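Local structure of iron transport multicopper oxidase FET3 (1ZPU) at residues A[50-53]-A[54-57]; A[347-350]-A[351-355]. The protein oxidises ferrous to ferric iron with four copper ions and molecular oxygen, so that the iron can enter yeast cells through the permease FTR1, and also oxidises cuprous ions. One frame throughout, in Å; residues are numbered along the deposited sequence.

Contact 1. Residues A[50-53]-A[54-57]; sequences NGMN and NTNT. With NAG (2-acetamido-2-deoxy-beta-D-glucopyranose), chain J.
The carboxamide of Asn50 lies flat, with Thr57 over one face and hydrogen-bonding partners at its edges. Thr57 OG1 stands above that face, 3.0 Å from Asn50 CG, and is not placed for a hydrogen bond with either amide heteroatom. At the nitrogen edge, Asn50 ND2 donates to Thr55 O across 2.9 Å. The N-H points almost straight at the oxygen (163°), which lies in the amide plane. The same ND2 also bonds to Ile83 O, and this pair of carbonyls fixes the rotation of the amide. On the oxygen side, Asn50 OD1 accepts from Met52 N at 3.0 Å, with the donor tilted out of the carbonyl plane. With CG anti to the backbone N (chi1 -170°), the amide reaches across the loop to 54-57 while its oxygen still folds back to Met52.

Met52 bends at its sulfur, bringing CE beside Thr57, 3.9 Å from Thr57 CG2, and the two side chains meet at about a right angle. Strand 2-14 lies behind Met52, with Thr9 and Trp11 touching it. Asn56 turns away from 50-53, and its ND2 is joined covalently to NAG C1 at 1.4 Å. The acetamido group of the sugar hangs near Thr55, whose CG2 is 4.1 Å from NAG O7.

The OD1-to-N bond two residues on defines an Asx turn starting at Asn50. The two segments run nearly antiparallel, 161° apart, so the whole is a doubled-back loop of the first cupredoxin-type domain, connecting strand 43-49 of one sheet to strand 60-62 of the other and carrying an N-linked glycan on Asn56.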
ATOM      1  N   ASN A  50       0.701  20.949   7.070  1.00 68.80           N
ATOM      2  CA  ASN A  50       2.047  20.860   6.538  1.00 68.87           C
ATOM      3  C   ASN A  50       2.964  21.883   7.202  1.00 68.98           C
ATOM      4  O   ASN A  50       2.909  23.073   6.892  1.00 68.97           O
ATOM      5  CB  ASN A  50       2.030  21.080   5.022  1.00 68.86           C
ATOM      6  CG  ASN A  50       3.358  20.763   4.376  1.00 68.85           C
ATOM      7  OD1 ASN A  50       4.344  20.505   5.063  1.00 69.44           O
ATOM      8  ND2 ASN A  50       3.390  20.766   3.051  1.00 68.12           N
ATOM      9  N   GLY A  51       3.802  21.412   8.120  1.00 69.04           N
ATOM     10  CA  GLY A  51       4.758  22.276   8.806  1.00 68.99           C
ATOM     11  C   GLY A  51       6.174  22.094   8.297  1.00 69.13           C
ATOM     12  O   GLY A  51       7.125  22.588   8.904  1.00 68.90           O
ATOM     13  N   MET A  52       6.309  21.366   7.190  1.00 69.45           N
ATOM     14  CA  MET A  52       7.606  21.149   6.546  1.00 70.25           C
ATOM     15  C   MET A  52       7.917  22.322   5.637  1.00 69.78           C
ATOM     16  O   MET A  52       7.009  22.909   5.050  1.00 69.76           O
ATOM     17  CB  MET A  52       7.618  19.843   5.753  1.00 69.76           C
ATOM     18  CG  MET A  52       7.870  18.643   6.591  1.00 70.46           C
ATOM     19  SD  MET A  52       7.229  17.118   5.838  1.00 73.61           S
ATOM     20  CE  MET A  52       5.686  17.710   5.118  1.00 72.36           C
ATOM     21  N   ASN A  53       9.197  22.652   5.514  1.00 69.87           N
ATOM     22  CA  ASN A  53       9.593  23.937   4.926  1.00 70.32           C
ATOM     23  C   ASN A  53       9.495  24.045   3.402  1.00 70.19           C
ATOM     24  O   ASN A  53       9.401  25.139   2.850  1.00 69.94           O
ATOM     25  CB  ASN A  53      11.024  24.277   5.345  1.00 70.76           C
ATOM     26  CG  ASN A  53      11.259  25.758   5.426  1.00 71.41           C
ATOM     27  OD1 ASN A  53      10.617  26.450   6.219  1.00 72.72           O
ATOM     28  ND2 ASN A  53      12.181  26.266   4.607  1.00 72.79           N
ATOM     29  N   ASN A  54       9.508  22.901   2.730  1.00 70.44           N
ATOM     30  CA  ASN A  54       9.828  22.874   1.307  1.00 70.70           C
ATOM     31  C   ASN A  54       9.143  21.736   0.526  1.00 70.36           C
ATOM     32  O   ASN A  54       9.162  21.744  -0.700  1.00 70.38           O
ATOM     33  CB  ASN A  54      11.350  22.760   1.176  1.00 71.37           C
ATOM     34  CG  ASN A  54      11.908  21.499   1.905  1.00 73.44           C
ATOM     35  OD1 ASN A  54      11.272  20.928   2.835  1.00 72.87           O
ATOM     36  ND2 ASN A  54      13.100  21.064   1.473  1.00 74.84           N
ATOM     37  N   THR A  55       8.550  20.770   1.225  1.00 69.94           N
ATOM     38  CA  THR A  55       7.822  19.688   0.564  1.00 69.89           C
ATOM     39  C   THR A  55       6.310  19.921   0.597  1.00 69.63           C
ATOM     40  O   THR A  55       5.810  20.670   1.442  1.00 69.54           O
ATOM     41  CB  THR A  55       8.092  18.346   1.256  1.00 70.02           C
ATOM     42  OG1 THR A  55       9.224  18.470   2.128  1.00 70.73           O
ATOM     43  CG2 THR A  55       8.335  17.245   0.224  1.00 70.41           C
ATOM     44  N   ASN A  56       5.588  19.275  -0.317  1.00 69.42           N
ATOM     45  CA  ASN A  56       4.142  19.102  -0.164  1.00 69.51           C
ATOM     46  C   ASN A  56       3.843  17.899   0.764  1.00 69.32           C
ATOM     47  O   ASN A  56       4.767  17.162   1.121  1.00 69.17           O
ATOM     48  CB  ASN A  56       3.480  18.948  -1.536  1.00 69.56           C
ATOM     49  CG  ASN A  56       3.555  20.234  -2.385  1.00 70.65           C
ATOM     50  OD1 ASN A  56       3.554  21.342  -1.848  1.00 70.84           O
ATOM     51  ND2 ASN A  56       3.589  20.076  -3.721  1.00 71.80           N
ATOM     52  N   THR A  57       2.585  17.725   1.179  1.00 69.25           N
ATOM     53  CA  THR A  57       2.170  16.510   1.909  1.00 69.38           C
ATOM     54  C   THR A  57       0.796  16.013   1.492  1.00 69.29           C
ATOM     55  O   THR A  57       0.063  16.697   0.786  1.00 69.21           O
ATOM     56  CB  THR A  57       2.116  16.682   3.459  1.00 69.81           C
ATOM     57  OG1 THR A  57       2.803  17.871   3.868  1.00 71.08           O
ATOM     58  CG2 THR A  57       2.701  15.467   4.150  1.00 68.39           C
TER
HETATM   59  C1  NAG J   1       4.585  20.903  -4.360  1.00 74.39           C
HETATM   60  C2  NAG J   1       5.790  20.552  -5.256  1.00 76.85           C
HETATM   61  C3  NAG J   1       5.933  21.493  -6.464  1.00 76.92           C
HETATM   62  C4  NAG J   1       4.598  21.777  -7.162  1.00 75.92           C
HETATM   63  C5  NAG J   1       3.452  22.059  -6.191  1.00 75.95           C
HETATM   64  C6  NAG J   1       2.269  21.097  -6.402  1.00 75.90           C
HETATM   65  C7  NAG J   1       7.680  19.252  -4.433  1.00 80.07           C
HETATM   66  C8  NAG J   1       8.796  18.940  -5.397  1.00 79.25           C
HETATM   67  N2  NAG J   1       7.065  20.446  -4.539  1.00 77.56           N
HETATM   68  O3  NAG J   1       6.802  20.905  -7.414  1.00 77.84           O
HETATM   69  O4  NAG J   1       4.761  22.892  -7.999  1.00 76.02           O
HETATM   70  O5  NAG J   1       3.937  22.068  -4.844  1.00 76.31           O
HETATM   71  O6  NAG J   1       1.714  21.236  -7.696  1.00 75.31           O
HETATM   72  O7  NAG J   1       7.352  18.390  -3.593  1.00 83.15           O

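Contact 2. Residues A[347-350]-A[351-355]; sequences PTLM and TVLSS
Leu349 overlaps Leu353 one helical turn later: Leu349 CG is 3.9 Å from Leu353 CD1, and the two branched ends approach at a slant. Leu349 leaves the helix with CG anti to the backbone N (chi1 -178°), which swings its tip back toward Leu353 although its first bond points away.

The backbone bonds confirm one short helical turn and a half. Thr351 N reaches Pro347 O at 3.2 Å, placing Pro347 at the N-cap, and Val352 N donates to Thr348 O at 3.2 Å. Leu353 N donates to Leu349 O at 2.9 Å, the same bond spacing that sets the two leucines side by side. Beyond it, Ser354 OG lies near both Met350 O, at 2.8 Å, and Glu508 O.

Thr348 OG1 is paired with Phe77 O, tying the start of the helix to the first domain's chain. In the fold, helix 348-352 packs against helix 481-486, where Ile484 touches Leu349, Val352 and Leu353, and rests on the adjacent strands 457-463 and 474-479 through Val458, Val476 and Val478.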
ATOM      1  N   PRO A 347      -6.292  17.745 -10.707  1.00 68.83           N
ATOM      2  CA  PRO A 347      -6.593  16.457 -10.078  1.00 68.90           C
ATOM      3  C   PRO A 347      -7.756  15.768 -10.771  1.00 68.89           C
ATOM      4  O   PRO A 347      -8.719  16.437 -11.130  1.00 68.99           O
ATOM      5  CB  PRO A 347      -7.022  16.851  -8.664  1.00 68.96           C
ATOM      6  CG  PRO A 347      -6.408  18.173  -8.419  1.00 68.77           C
ATOM      7  CD  PRO A 347      -6.256  18.848  -9.726  1.00 68.66           C
ATOM      8  N   THR A 348      -7.666  14.452 -10.948  1.00 68.80           N
ATOM      9  CA  THR A 348      -8.697  13.683 -11.646  1.00 68.80           C
ATOM     10  C   THR A 348     -10.101  14.032 -11.157  1.00 68.86           C
ATOM     11  O   THR A 348     -10.952  14.438 -11.954  1.00 68.81           O
ATOM     12  CB  THR A 348      -8.487  12.159 -11.494  1.00 68.79           C
ATOM     13  OG1 THR A 348      -7.109  11.833 -11.703  1.00 69.38           O
ATOM     14  CG2 THR A 348      -9.346  11.392 -12.496  1.00 68.28           C
ATOM     15  N   LEU A 349     -10.322  13.890  -9.847  1.00 68.71           N
ATOM     16  CA  LEU A 349     -11.629  14.164  -9.242  1.00 68.68           C
ATOM     17  C   LEU A 349     -12.145  15.578  -9.534  1.00 68.87           C
ATOM     18  O   LEU A 349     -13.324  15.769  -9.838  1.00 68.94           O
ATOM     19  CB  LEU A 349     -11.601  13.892  -7.735  1.00 68.63           C
ATOM     20  CG  LEU A 349     -12.874  14.065  -6.899  1.00 68.24           C
ATOM     21  CD1 LEU A 349     -13.991  13.142  -7.341  1.00 67.48           C
ATOM     22  CD2 LEU A 349     -12.549  13.816  -5.454  1.00 67.97           C
ATOM     23  N   MET A 350     -11.252  16.558  -9.468  1.00 68.96           N
ATOM     24  CA  MET A 350     -11.612  17.939  -9.729  1.00 69.08           C
ATOM     25  C   MET A 350     -12.153  18.151 -11.147  1.00 69.17           C
ATOM     26  O   MET A 350     -13.021  19.017 -11.363  1.00 69.07           O
ATOM     27  CB  MET A 350     -10.424  18.855  -9.435  1.00 69.20           C
ATOM     28  CG  MET A 350     -10.338  19.328  -7.988  1.00 69.36           C
ATOM     29  SD  MET A 350     -10.105  18.021  -6.753  1.00 72.47           S
ATOM     30  CE  MET A 350      -9.576  18.995  -5.340  1.00 70.48           C
ATOM     31  N   THR A 351     -11.668  17.360 -12.106  1.00 69.19           N
ATOM     32  CA  THR A 351     -12.177  17.493 -13.475  1.00 69.34           C
ATOM     33  C   THR A 351     -13.514  16.782 -13.640  1.00 69.27           C
ATOM     34  O   THR A 351     -14.409  17.322 -14.289  1.00 69.45           O
ATOM     35  CB  THR A 351     -11.159  17.140 -14.617  1.00 69.27           C
ATOM     36  OG1 THR A 351     -11.377  15.809 -15.098  1.00 69.99           O
ATOM     37  CG2 THR A 351      -9.715  17.317 -14.177  1.00 69.24           C
ATOM     38  N   VAL A 352     -13.676  15.605 -13.032  1.00 69.11           N
ATOM     39  CA  VAL A 352     -14.991  14.936 -13.046  1.00 69.05           C
ATOM     40  C   VAL A 352     -16.097  15.795 -12.399  1.00 69.08           C
ATOM     41  O   VAL A 352     -17.237  15.831 -12.884  1.00 68.96           O
ATOM     42  CB  VAL A 352     -14.977  13.458 -12.499  1.00 68.76           C
ATOM     43  CG1 VAL A 352     -13.646  13.073 -11.926  1.00 68.89           C
ATOM     44  CG2 VAL A 352     -16.117  13.203 -11.509  1.00 68.39           C
ATOM     45  N   LEU A 353     -15.740  16.513 -11.339  1.00 69.03           N
ATOM     46  CA  LEU A 353     -16.699  17.369 -10.653  1.00 68.96           C
ATOM     47  C   LEU A 353     -16.990  18.692 -11.361  1.00 69.10           C
ATOM     48  O   LEU A 353     -17.803  19.484 -10.878  1.00 69.35           O
ATOM     49  CB  LEU A 353     -16.266  17.618  -9.210  1.00 68.63           C
ATOM     50  CG  LEU A 353     -16.372  16.380  -8.321  1.00 68.59           C
ATOM     51  CD1 LEU A 353     -15.807  16.665  -6.937  1.00 68.31           C
ATOM     52  CD2 LEU A 353     -17.803  15.862  -8.229  1.00 68.04           C
ATOM     53  N   SER A 354     -16.350  18.938 -12.502  1.00 69.09           N
ATOM     54  CA  SER A 354     -16.611  20.178 -13.244  1.00 69.16           C
ATOM     55  C   SER A 354     -16.668  20.004 -14.762  1.00 69.12           C
ATOM     56  O   SER A 354     -16.631  20.984 -15.499  1.00 69.09           O
ATOM     57  CB  SER A 354     -15.602  21.267 -12.864  1.00 69.15           C
ATOM     58  OG  SER A 354     -14.278  20.817 -13.071  1.00 69.55           O
ATOM     59  N   SER A 355     -16.773  18.757 -15.212  1.00 69.15           N
ATOM     60  CA  SER A 355     -16.886  18.433 -16.632  1.00 69.16           C
ATOM     61  C   SER A 355     -18.335  18.212 -17.050  1.00 69.15           C
ATOM     62  O   SER A 355     -18.630  18.080 -18.239  1.00 69.14           O
ATOM     63  CB  SER A 355     -16.079  17.174 -16.954  1.00 69.20           C
ATOM     64  OG  SER A 355     -16.501  16.070 -16.164  1.00 69.41           O
TER

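In the fold
Contacts 1 and 2 belong to different plastocyanin-like ranges, the first and the third, and do not touch: their centres are 25 Å apart and their nearest atoms about 11 Å. Both nevertheless lie within about 12 Å of ligands of the same type 3 copper, which His107, His397 and His462 bind. The side chain of Thr57 in contact 1 is about 8 Å from that of His107, whereas the side chain of Thr348 in contact 2 is about 11 Å from that of His397 and about 12 Å from that of His107. Neither supplies a copper ligand. Phe77 connects their surroundings, since it neighbours the glycan on Asn56 and hydrogen-bonds to Thr348.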